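Local atomic coordinates of conserved protein (Methanothermobacter thermautotrophicus, PDB entry 1T57), a protein that is of unknown function but binds flavin mononucleotide and magnesium ions and carries an alpha/beta domain related to the C-terminal domain of pyruvate kinase. Residues Gly44-Gln49 with Glu199-Pro204; Ala83-Arg86 with Leu91-Glu94; Glu133-Thr138 with Ser191-Arg196; Leu68-Glu73 with Leu102-Asn107. All blocks are in the same frame, centred on the assembly; numbering follows the deposited sequence.

Contact 1: Gly44-Gln49 with Glu199-Pro204. With MG (magnesium ion), chain D.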
loop_
_atom_site.group_PDB
_atom_site.type_symbol
_atom_site.label_atom_id
_atom_site.label_comp_id
_atom_site.label_asym_id
_atom_site.label_seq_id
_atom_site.Cartn_x
_atom_site.Cartn_y
_atom_site.Cartn_z
ATOM N N GLY A 44 -15.248 30.731 -22.011
ATOM C CA GLY A 44 -14.911 31.917 -22.775
ATOM C C GLY A 44 -15.023 33.125 -21.875
ATOM O O GLY A 44 -14.047 33.842 -21.663
ATOM N N GLU A 45 -16.216 33.309 -21.310
ATOM C CA GLU A 45 -16.503 34.438 -20.434
ATOM C C GLU A 45 -15.530 34.535 -19.274
ATOM O O GLU A 45 -14.931 35.586 -19.049
ATOM C CB GLU A 45 -17.942 34.328 -19.912
ATOM C CG GLU A 45 -18.584 35.638 -19.484
ATOM C CD GLU A 45 -20.019 35.451 -19.010
ATOM O OE1 GLU A 45 -20.828 36.392 -19.172
ATOM O OE2 GLU A 45 -20.333 34.364 -18.478
ATOM N N ARG A 46 -15.363 33.444 -18.535
ATOM C CA ARG A 46 -14.477 33.455 -17.384
ATOM C C ARG A 46 -13.047 33.728 -17.791
ATOM O O ARG A 46 -12.296 34.343 -17.037
ATOM C CB ARG A 46 -14.557 32.135 -16.615
ATOM C CG ARG A 46 -13.606 32.062 -15.459
ATOM C CD ARG A 46 -13.995 33.000 -14.337
ATOM N NE ARG A 46 -14.887 32.353 -13.392
ATOM C CZ ARG A 46 -16.212 32.376 -13.470
ATOM N NH1 ARG A 46 -16.815 33.023 -14.456
ATOM N NH2 ARG A 46 -16.938 31.759 -12.549
ATOM N N ALA A 47 -12.667 33.286 -18.983
ATOM C CA ALA A 47 -11.320 33.547 -19.441
ATOM C C ALA A 47 -11.132 35.059 -19.638
ATOM O O ALA A 47 -10.162 35.651 -19.149
ATOM C CB ALA A 47 -11.048 32.805 -20.729
ATOM N N ASP A 48 -12.055 35.699 -20.345
ATOM C CA ASP A 48 -11.949 37.150 -20.539
ATOM C C ASP A 48 -11.875 37.818 -19.169
ATOM O O ASP A 48 -10.991 38.638 -18.900
ATOM C CB ASP A 48 -13.181 37.678 -21.272
ATOM C CG ASP A 48 -13.243 37.217 -22.708
ATOM O OD1 ASP A 48 -14.337 37.312 -23.314
ATOM O OD2 ASP A 48 -12.194 36.769 -23.230
ATOM N N GLN A 49 -12.826 37.450 -18.313
ATOM C CA GLN A 49 -12.906 38.004 -16.975
ATOM C C GLN A 49 -11.588 37.963 -16.226
ATOM O O GLN A 49 -11.189 38.955 -15.617
ATOM C CB GLN A 49 -13.988 37.279 -16.163
ATOM C CG GLN A 49 -15.402 37.496 -16.704
ATOM C CD GLN A 49 -16.485 36.923 -15.805
ATOM O OE1 GLN A 49 -17.659 36.886 -16.181
ATOM N NE2 GLN A 49 -16.100 36.485 -14.609
ATOM N N GLU A 199 -11.444 28.029 -9.066
ATOM C CA GLU A 199 -12.873 28.247 -9.327
ATOM C C GLU A 199 -13.513 27.126 -10.136
ATOM O O GLU A 199 -12.879 26.523 -11.005
ATOM C CB GLU A 199 -13.078 29.554 -10.101
ATOM C CG GLU A 199 -12.780 30.810 -9.329
ATOM C CD GLU A 199 -12.659 32.020 -10.237
ATOM O OE1 GLU A 199 -13.441 32.132 -11.201
ATOM O OE2 GLU A 199 -11.787 32.874 -9.981
ATOM N N VAL A 200 -14.782 26.846 -9.856
ATOM C CA VAL A 200 -15.495 25.823 -10.616
ATOM C C VAL A 200 -16.455 26.577 -11.546
ATOM O O VAL A 200 -17.492 27.072 -11.111
ATOM C CB VAL A 200 -16.287 24.876 -9.695
ATOM C CG1 VAL A 200 -16.962 23.766 -10.531
ATOM C CG2 VAL A 200 -15.366 24.280 -8.653
ATOM N N ILE A 201 -16.101 26.687 -12.822
ATOM C CA ILE A 201 -16.948 27.393 -13.779
ATOM C C ILE A 201 -18.274 26.664 -13.973
ATOM O O ILE A 201 -19.319 27.291 -14.046
ATOM C CB ILE A 201 -16.239 27.525 -15.129
ATOM C CG1 ILE A 201 -14.909 28.254 -14.931
ATOM C CG2 ILE A 201 -17.096 28.293 -16.084
ATOM C CD1 ILE A 201 -13.853 27.990 -15.979
ATOM N N ALA A 202 -18.238 25.336 -14.045
ATOM C CA ALA A 202 -19.465 24.552 -14.222
ATOM C C ALA A 202 -19.234 23.076 -13.863
ATOM O O ALA A 202 -18.141 22.568 -14.035
ATOM C CB ALA A 202 -19.939 24.679 -15.660
HETATM N N MSE A 203 -20.253 22.384 -13.377
HETATM C CA MSE A 203 -20.084 20.980 -13.023
HETATM C C MSE A 203 -21.409 20.258 -12.895
HETATM O O MSE A 203 -22.388 20.836 -12.450
HETATM C CB MSE A 203 -19.351 20.849 -11.689
HETATM C CG MSE A 203 -20.027 21.598 -10.565
HETATM SE SE MSE A 203 -19.644 21.008 -8.742
HETATM C CE MSE A 203 -18.832 22.655 -8.092
ATOM N N PRO A 204 -21.455 18.975 -13.270
ATOM C CA PRO A 204 -22.721 18.253 -13.141
ATOM C C PRO A 204 -23.007 18.101 -11.650
ATOM O O PRO A 204 -22.155 17.615 -10.910
ATOM C CB PRO A 204 -22.426 16.895 -13.780
ATOM C CG PRO A 204 -21.092 17.088 -14.519
ATOM C CD PRO A 204 -20.369 18.065 -13.661
HETATM MG MG MG D . -21.815 16.337 -8.697
HETATM O O HOH W 1 -17.337 29.747 -10.937
#
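R46 NE donates to E199 OE1 at 2.6 Å, a short salt-bridge hydrogen bond that ties helix 36-50 to strand 196-204 of the mixed sheet in this alpha/beta fold. The N-H...O angle is only 140°, and OE1 sits 22° out of the guanidinium plane, although the nitrogen meets OE1 nearly head-on to its C-O bond. R46 leaves the helix with CG anti to its own N (chi1 177°), which lays the start of the arginine chain beside I201: R46 CG lies 4.1 Å from I201 CG1, the two side chains running antiparallel past one another. Two later bends, at chi2 and chi3, turn NE to the carboxylate, while the E199 chain runs on extended beyond CG. At the far end of the guanidinium, R46 NH2 makes a weak 2.6 Å bond to a water that in turn donates to V200 O at 2.7 Å; NH2 is also held by K24 O. The other carboxylate oxygen, E199 OE2, is shared by K23 and by R205 of a second subunit, so two basic groups besides R46 probably help keep this buried glutamate ionised. After the corner at I201 the chain runs on to a magnesium ion, bound by P204 O at 2.6 Å together with V142 O.

Contact 2: Ala83-Arg86 with Leu91-Glu94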
loop_
_atom_site.group_PDB
_atom_site.type_symbol
_atom_site.label_atom_id
_atom_site.label_comp_id
_atom_site.label_asym_id
_atom_site.label_seq_id
_atom_site.Cartn_x
_atom_site.Cartn_y
_atom_site.Cartn_z
ATOM N N ALA A 83 -2.517 5.463 -26.012
ATOM C CA ALA A 83 -2.622 4.370 -26.960
ATOM C C ALA A 83 -2.805 3.112 -26.137
ATOM O O ALA A 83 -2.107 2.910 -25.144
ATOM C CB ALA A 83 -1.349 4.270 -27.794
ATOM N N GLY A 84 -3.751 2.270 -26.525
ATOM C CA GLY A 84 -3.965 1.055 -25.774
ATOM C C GLY A 84 -5.100 1.176 -24.785
ATOM O O GLY A 84 -5.432 0.200 -24.114
ATOM N N PHE A 85 -5.705 2.358 -24.695
ATOM C CA PHE A 85 -6.813 2.557 -23.772
ATOM C C PHE A 85 -7.976 1.625 -24.120
ATOM O O PHE A 85 -8.634 1.081 -23.235
ATOM C CB PHE A 85 -7.319 3.987 -23.818
ATOM C CG PHE A 85 -8.417 4.263 -22.831
ATOM C CD1 PHE A 85 -8.143 4.284 -21.470
ATOM C CD2 PHE A 85 -9.727 4.461 -23.256
ATOM C CE1 PHE A 85 -9.146 4.510 -20.549
ATOM C CE2 PHE A 85 -10.752 4.689 -22.331
ATOM C CZ PHE A 85 -10.461 4.711 -20.979
ATOM N N ARG A 86 -8.212 1.415 -25.408
ATOM C CA ARG A 86 -9.300 0.541 -25.830
ATOM C C ARG A 86 -8.771 -0.740 -26.476
ATOM O O ARG A 86 -9.214 -1.826 -26.125
ATOM C CB ARG A 86 -10.215 1.304 -26.788
ATOM C CG ARG A 86 -11.691 1.156 -26.465
ATOM C CD ARG A 86 -12.048 1.579 -25.045
ATOM N NE ARG A 86 -12.560 2.942 -24.970
ATOM C CZ ARG A 86 -13.426 3.355 -24.046
ATOM N NH1 ARG A 86 -13.872 2.502 -23.127
ATOM N NH2 ARG A 86 -13.833 4.624 -24.027
ATOM N N LEU A 91 -4.341 3.973 -31.055
ATOM C CA LEU A 91 -4.607 5.345 -30.642
ATOM C C LEU A 91 -6.015 5.729 -31.155
ATOM O O LEU A 91 -6.290 5.627 -32.360
ATOM C CB LEU A 91 -3.548 6.267 -31.255
ATOM C CG LEU A 91 -3.338 7.639 -30.627
ATOM C CD1 LEU A 91 -2.734 7.467 -29.229
ATOM C CD2 LEU A 91 -2.416 8.468 -31.513
ATOM N N GLU A 92 -6.901 6.171 -30.258
ATOM C CA GLU A 92 -8.268 6.554 -30.647
ATOM C C GLU A 92 -8.310 7.788 -31.523
ATOM O O GLU A 92 -9.169 7.922 -32.391
ATOM C CB GLU A 92 -9.137 6.815 -29.411
ATOM C CG GLU A 92 -9.871 5.609 -28.904
ATOM C CD GLU A 92 -10.076 5.667 -27.419
ATOM O OE1 GLU A 92 -11.209 5.457 -26.931
ATOM O OE2 GLU A 92 -9.078 5.929 -26.728
ATOM N N LEU A 93 -7.386 8.698 -31.276
ATOM C CA LEU A 93 -7.329 9.925 -32.032
ATOM C C LEU A 93 -6.944 9.623 -33.484
ATOM O O LEU A 93 -5.873 9.068 -33.754
ATOM C CB LEU A 93 -6.323 10.872 -31.359
ATOM C CG LEU A 93 -6.254 12.339 -31.794
ATOM C CD1 LEU A 93 -5.331 12.493 -32.969
ATOM C CD2 LEU A 93 -7.646 12.840 -32.124
ATOM N N GLU A 94 -7.830 9.980 -34.409
ATOM C CA GLU A 94 -7.593 9.769 -35.832
ATOM C C GLU A 94 -6.512 10.720 -36.297
ATOM O O GLU A 94 -6.401 11.835 -35.794
ATOM C CB GLU A 94 -8.864 10.038 -36.629
ATOM C CG GLU A 94 -10.004 9.098 -36.288
ATOM C CD GLU A 94 -10.006 7.841 -37.142
ATOM O OE1 GLU A 94 -8.982 7.117 -37.174
ATOM O OE2 GLU A 94 -11.050 7.583 -37.783
#
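A83 and L91 make the apolar half of this contact: A83 CB lies 3.8 Å from L91 CD1, where the two backbones come nearest, within the long loop between strand 75-79 and helix 95-104. L91 holds CG anti to its backbone N (chi1 -160°), which brings the leucine tip back to the alanine although its CB points away. On this apolar side a third subunit packs its A157 on A83 and its A159 on L91. The polar half belongs to E92. Its OE1 takes a weak salt-bridge hydrogen bond from R86 NE, long at 3.5 Å but fairly straight, arriving at the edge of the guanidinium with the two planes almost perpendicular. Its OE2 is the hydrogen-bond partner of H81 ND1 and sits 3.8 Å from F85 CD2. Within 83-86 the F85 ring presents its edge to the face of the R86 guanidinium, CE2 lying 3.4 Å above the centre of that group, while F85 also meets the rings of H81 and H113. The F85 side chain is about 6 Å from the bound flavin mononucleotide. With only a long, weak bridge to R86 at OE1 and a hydrogen bond with H81 at OE2, the E92 carboxylate is held mainly through the histidine.

Contact 3: Glu133-Thr138 with Ser191-Arg196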
loop_
_atom_site.group_PDB
_atom_site.type_symbol
_atom_site.label_atom_id
_atom_site.label_comp_id
_atom_site.label_asym_id
_atom_site.label_seq_id
_atom_site.Cartn_x
_atom_site.Cartn_y
_atom_site.Cartn_z
ATOM N N GLU A 133 -4.578 5.757 -7.900
ATOM C CA GLU A 133 -5.963 5.488 -8.353
ATOM C C GLU A 133 -7.023 5.950 -7.334
ATOM O O GLU A 133 -8.173 6.207 -7.708
ATOM C CB GLU A 133 -6.179 3.992 -8.642
ATOM C CG GLU A 133 -5.396 3.435 -9.838
ATOM C CD GLU A 133 -5.372 1.893 -9.896
ATOM O OE1 GLU A 133 -4.885 1.261 -8.931
ATOM O OE2 GLU A 133 -5.832 1.316 -10.913
ATOM N N ILE A 134 -6.638 6.035 -6.055
ATOM C CA ILE A 134 -7.540 6.486 -5.005
ATOM C C ILE A 134 -7.761 7.991 -5.153
ATOM O O ILE A 134 -8.866 8.490 -4.929
ATOM C CB ILE A 134 -6.983 6.174 -3.584
ATOM C CG1 ILE A 134 -7.290 4.737 -3.204
ATOM C CG2 ILE A 134 -7.589 7.110 -2.545
ATOM C CD1 ILE A 134 -6.220 3.783 -3.564
HETATM N N MSE A 135 -6.716 8.711 -5.532
HETATM C CA MSE A 135 -6.829 10.149 -5.748
HETATM C C MSE A 135 -7.930 10.409 -6.766
HETATM O O MSE A 135 -8.730 11.327 -6.615
HETATM C CB MSE A 135 -5.522 10.697 -6.284
HETATM C CG MSE A 135 -4.408 10.837 -5.249
HETATM SE SE MSE A 135 -2.751 11.442 -6.060
HETATM C CE MSE A 135 -3.183 13.321 -6.249
ATOM N N ALA A 136 -7.979 9.570 -7.792
ATOM C CA ALA A 136 -8.975 9.716 -8.840
ATOM C C ALA A 136 -10.409 9.413 -8.377
ATOM O O ALA A 136 -11.322 10.179 -8.688
ATOM C CB ALA A 136 -8.611 8.836 -10.021
ATOM N N GLU A 137 -10.611 8.312 -7.646
ATOM C CA GLU A 137 -11.948 7.987 -7.186
ATOM C C GLU A 137 -12.412 9.108 -6.247
ATOM O O GLU A 137 -13.602 9.464 -6.202
ATOM C CB GLU A 137 -11.976 6.642 -6.470
ATOM C CG GLU A 137 -13.262 5.867 -6.732
ATOM C CD GLU A 137 -13.478 5.600 -8.217
ATOM O OE1 GLU A 137 -14.583 5.171 -8.616
ATOM O OE2 GLU A 137 -12.537 5.833 -8.998
ATOM N N THR A 138 -11.462 9.674 -5.506
ATOM C CA THR A 138 -11.762 10.751 -4.589
ATOM C C THR A 138 -12.220 12.001 -5.367
ATOM O O THR A 138 -13.227 12.648 -5.008
ATOM C CB THR A 138 -10.540 11.058 -3.734
ATOM O OG1 THR A 138 -10.099 9.842 -3.124
ATOM C CG2 THR A 138 -10.883 12.061 -2.634
ATOM N N SER A 191 5.323 17.034 -7.778
ATOM C CA SER A 191 4.809 17.933 -6.763
ATOM C C SER A 191 3.283 18.079 -6.890
ATOM O O SER A 191 2.714 19.166 -6.721
ATOM C CB SER A 191 5.520 19.294 -6.828
ATOM O OG SER A 191 5.275 19.948 -8.052
ATOM N N VAL A 192 2.627 16.954 -7.174
ATOM C CA VAL A 192 1.181 16.927 -7.336
ATOM C C VAL A 192 0.367 17.708 -6.336
ATOM O O VAL A 192 -0.530 18.461 -6.705
ATOM C CB VAL A 192 0.594 15.498 -7.281
ATOM C CG1 VAL A 192 0.850 14.787 -8.551
ATOM C CG2 VAL A 192 1.142 14.742 -6.053
ATOM N N PHE A 193 0.650 17.487 -5.061
ATOM C CA PHE A 193 -0.124 18.132 -4.033
ATOM C C PHE A 193 0.098 19.610 -3.950
ATOM O O PHE A 193 -0.327 20.241 -3.006
ATOM C CB PHE A 193 0.082 17.419 -2.700
ATOM C CG PHE A 193 -0.535 16.051 -2.689
ATOM C CD1 PHE A 193 -1.909 15.894 -2.892
ATOM C CD2 PHE A 193 0.248 14.915 -2.546
ATOM C CE1 PHE A 193 -2.476 14.623 -2.956
ATOM C CE2 PHE A 193 -0.314 13.636 -2.609
ATOM C CZ PHE A 193 -1.679 13.496 -2.814
ATOM N N ASP A 194 0.736 20.154 -4.981
ATOM C CA ASP A 194 0.943 21.587 -5.112
ATOM C C ASP A 194 -0.082 22.111 -6.149
ATOM O O ASP A 194 -0.059 23.286 -6.545
ATOM C CB ASP A 194 2.348 21.900 -5.621
ATOM C CG ASP A 194 3.399 21.860 -4.535
ATOM O OD1 ASP A 194 3.133 21.289 -3.445
ATOM O OD2 ASP A 194 4.503 22.409 -4.788
ATOM N N LEU A 195 -0.981 21.238 -6.591
ATOM C CA LEU A 195 -1.987 21.626 -7.573
ATOM C C LEU A 195 -3.089 22.360 -6.842
ATOM O O LEU A 195 -3.566 21.899 -5.819
ATOM C CB LEU A 195 -2.541 20.394 -8.273
ATOM C CG LEU A 195 -3.368 20.749 -9.500
ATOM C CD1 LEU A 195 -3.252 19.618 -10.526
ATOM C CD2 LEU A 195 -4.822 21.023 -9.080
ATOM N N ARG A 196 -3.491 23.508 -7.364
ATOM C CA ARG A 196 -4.501 24.295 -6.675
ATOM C C ARG A 196 -5.750 24.486 -7.508
ATOM O O ARG A 196 -5.672 24.873 -8.684
ATOM C CB ARG A 196 -3.943 25.684 -6.258
ATOM C CG ARG A 196 -2.710 25.667 -5.333
ATOM C CD ARG A 196 -3.015 24.876 -4.021
ATOM N NE ARG A 196 -4.217 25.363 -3.325
ATOM C CZ ARG A 196 -4.847 24.694 -2.348
ATOM N NH1 ARG A 196 -4.398 23.511 -1.942
ATOM N NH2 ARG A 196 -5.942 25.187 -1.785
#
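The backbones stay well apart, M135 CA and F193 CA being the closest pair of alpha carbons at 10.6 Å, so the gap between helix 131-139 and the loop ahead of strand 196-204 is bridged by long side chains. Selenomethionine M135 and F193 approach head-on from the two sides of this gap. M135 carries CG anti to its carbonyl carbon (chi1 -76°), runs straight through chi2 and bends at chi3, which delivers the methyl: CE stands 3.6 Å from F193 CE1. The selenium is 5.0 Å from the ring centroid and 52° off the ring normal, an oblique Met-aromatic contact. V192, next to the phenylalanine in a 3-10 turn, puts CG2 3.6 Å above the plane of the F193 ring, toward its rim, and its CB is 4.5 Å from M135 CE. These apolar groups pack helix 131-139 against the 3-10 turn ahead of strand 196-204 of the alpha/beta fold, at a subunit interface; V192 also rests on I154 of helix 144-158. T138 of a second subunit packs on M135, and V118 of a third on both M135 and V192. Just before M135, I134 O accepts twice from T138, a turn further on: from T138 N at 2.9 Å and from T138 OG1 at 2.6 Å. The two donors approach from opposite faces of the carbonyl plane, the hydroxyl 38° out of it.

Contact 4: Leu68-Glu73 with Leu102-Asn107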
loop_
_atom_site.group_PDB
_atom_site.type_symbol
_atom_site.label_atom_id
_atom_site.label_comp_id
_atom_site.label_asym_id
_atom_site.label_seq_id
_atom_site.Cartn_x
_atom_site.Cartn_y
_atom_site.Cartn_z
ATOM N N LEU A 68 -13.881 24.329 -28.901
ATOM C CA LEU A 68 -13.220 25.264 -28.009
ATOM C C LEU A 68 -12.290 26.249 -28.706
ATOM O O LEU A 68 -12.314 27.440 -28.407
ATOM C CB LEU A 68 -12.432 24.505 -26.940
ATOM C CG LEU A 68 -11.656 25.454 -26.031
ATOM C CD1 LEU A 68 -12.623 26.170 -25.135
ATOM C CD2 LEU A 68 -10.646 24.692 -25.218
ATOM N N SER A 69 -11.459 25.750 -29.615
ATOM C CA SER A 69 -10.511 26.595 -30.337
ATOM C C SER A 69 -11.146 27.793 -31.049
ATOM O O SER A 69 -10.481 28.813 -31.262
ATOM C CB SER A 69 -9.737 25.755 -31.355
ATOM O OG SER A 69 -10.616 25.123 -32.281
ATOM N N GLU A 70 -12.423 27.657 -31.407
ATOM C CA GLU A 70 -13.178 28.696 -32.111
ATOM C C GLU A 70 -13.781 29.784 -31.237
ATOM O O GLU A 70 -14.291 30.774 -31.753
ATOM C CB GLU A 70 -14.305 28.062 -32.921
ATOM C CG GLU A 70 -13.893 27.637 -34.302
ATOM C CD GLU A 70 -14.283 26.209 -34.601
ATOM O OE1 GLU A 70 -15.424 25.823 -34.240
ATOM O OE2 GLU A 70 -13.450 25.485 -35.200
HETATM N N MSE A 71 -13.738 29.598 -29.923
HETATM C CA MSE A 71 -14.309 30.571 -28.999
HETATM C C MSE A 71 -13.286 31.165 -28.066
HETATM O O MSE A 71 -13.549 32.160 -27.391
HETATM C CB MSE A 71 -15.410 29.928 -28.159
HETATM C CG MSE A 71 -16.748 29.880 -28.846
HETATM SE SE MSE A 71 -17.639 28.275 -28.377
HETATM C CE MSE A 71 -18.280 28.817 -26.654
ATOM N N VAL A 72 -12.115 30.555 -28.018
ATOM C CA VAL A 72 -11.092 31.037 -27.125
ATOM C C VAL A 72 -9.788 31.163 -27.887
ATOM O O VAL A 72 -9.572 30.464 -28.878
ATOM C CB VAL A 72 -10.938 30.065 -25.935
ATOM C CG1 VAL A 72 -12.284 29.905 -25.222
ATOM C CG2 VAL A 72 -10.447 28.699 -26.430
ATOM N N GLU A 73 -8.925 32.062 -27.430
ATOM C CA GLU A 73 -7.653 32.266 -28.089
ATOM C C GLU A 73 -6.515 32.124 -27.079
ATOM O O GLU A 73 -6.702 32.370 -25.879
ATOM C CB GLU A 73 -7.629 33.649 -28.747
ATOM C CG GLU A 73 -8.719 33.851 -29.803
ATOM C CD GLU A 73 -8.635 35.206 -30.489
ATOM O OE1 GLU A 73 -7.511 35.593 -30.883
ATOM O OE2 GLU A 73 -9.687 35.872 -30.639
ATOM N N LEU A 102 -3.915 20.508 -35.186
ATOM C CA LEU A 102 -2.577 21.077 -35.301
ATOM C C LEU A 102 -2.524 22.165 -36.346
ATOM O O LEU A 102 -1.690 23.065 -36.269
ATOM C CB LEU A 102 -1.559 20.002 -35.667
ATOM C CG LEU A 102 -1.094 19.144 -34.497
ATOM C CD1 LEU A 102 -0.112 18.082 -34.969
ATOM C CD2 LEU A 102 -0.445 20.058 -33.474
ATOM N N GLU A 103 -3.412 22.053 -37.330
ATOM C CA GLU A 103 -3.532 23.012 -38.421
ATOM C C GLU A 103 -4.056 24.327 -37.828
ATOM O O GLU A 103 -3.701 25.420 -38.281
ATOM C CB GLU A 103 -4.516 22.468 -39.461
ATOM C CG GLU A 103 -4.148 22.755 -40.905
ATOM C CD GLU A 103 -4.826 23.989 -41.450
ATOM O OE1 GLU A 103 -6.069 24.053 -41.352
ATOM O OE2 GLU A 103 -4.124 24.882 -41.979
ATOM N N ARG A 104 -4.888 24.199 -36.795
ATOM C CA ARG A 104 -5.476 25.342 -36.101
ATOM C C ARG A 104 -4.522 25.913 -35.036
ATOM O O ARG A 104 -4.763 26.990 -34.482
ATOM C CB ARG A 104 -6.787 24.922 -35.425
ATOM C CG ARG A 104 -7.652 23.959 -36.232
ATOM C CD ARG A 104 -8.660 24.654 -37.137
ATOM N NE ARG A 104 -9.935 23.934 -37.120
ATOM C CZ ARG A 104 -10.934 24.124 -37.978
ATOM N NH1 ARG A 104 -10.826 25.016 -38.956
ATOM N NH2 ARG A 104 -12.061 23.432 -37.844
ATOM N N GLY A 105 -3.452 25.189 -34.730
ATOM C CA GLY A 105 -2.510 25.674 -33.733
ATOM C C GLY A 105 -2.674 25.086 -32.341
ATOM O O GLY A 105 -2.032 25.525 -31.377
ATOM N N VAL A 106 -3.534 24.080 -32.226
ATOM C CA VAL A 106 -3.760 23.430 -30.936
ATOM C C VAL A 106 -2.766 22.322 -30.661
ATOM O O VAL A 106 -2.780 21.307 -31.344
ATOM C CB VAL A 106 -5.158 22.808 -30.855
ATOM C CG1 VAL A 106 -5.243 21.857 -29.670
ATOM C CG2 VAL A 106 -6.195 23.905 -30.733
ATOM N N ASN A 107 -1.908 22.505 -29.661
ATOM C CA ASN A 107 -0.951 21.455 -29.296
ATOM C C ASN A 107 -1.722 20.193 -28.888
ATOM O O ASN A 107 -2.568 20.217 -27.992
ATOM C CB ASN A 107 -0.069 21.920 -28.141
ATOM C CG ASN A 107 0.632 23.222 -28.443
ATOM O OD1 ASN A 107 0.016 24.292 -28.433
ATOM N ND2 ASN A 107 1.925 23.140 -28.736
#
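S69, near the end of helix 63-69, meets V106, whose N closes the Schellman motif that ends helix 95-104, so the contact joins two neighbouring helix ends of the alpha/beta domain. S69 CB is 4.0 Å from V106 CG2. Its hydroxyl takes the crowded position between backbone N and carbonyl carbon (chi1 58°), from which OG bonds to L66 O in its own helix and leaves the methylene to the valine. Both S69 and V106 also touch I76 of strand 75-79. E70, the next residue, bends at chi2 and swings its carboxylate across to R104, the last residue of the other helix. The pairing is one of charges only: E70 OE2 and R104 NH2 are 3.6 Å apart, with the oxygen above one face of the guanidinium, toward its rim, and no N-H aimed at it. E70 OE1 has a further weak ion pair with R67. M71 N bonds to L68 O at 3.0 Å. In 102-107, G105, with its positive phi of 99°, is the C-prime residue of the Schellman motif, whose outer bond runs from V106 N to L101 O and whose weak inner one joins G105 N to L102 O at 3.2 Å.

Contacts 1 and 3 are buried and both touch the second subunit, yet they differ in chemistry: contact 1 rests on charge and a water beside a metal-bearing strand, contact 3 on a selenomethionine and an aromatic ring. Their segments adjoin in the sequence. Contact 2 lies at the surface and contact 4 is partly buried; each pairs a small apolar touch with a weak or long glutamate-arginine bridge. Both involve the region around helix 95-104, contact 2 just before it and contact 4 at its end. Contact 4 is nested within the loop closed by contact 1 and touches it where G44 CA meets V72 CG1. Contacts 1 and 2 lie on opposite sides of the chain's centre, about 29 Å apart between centres.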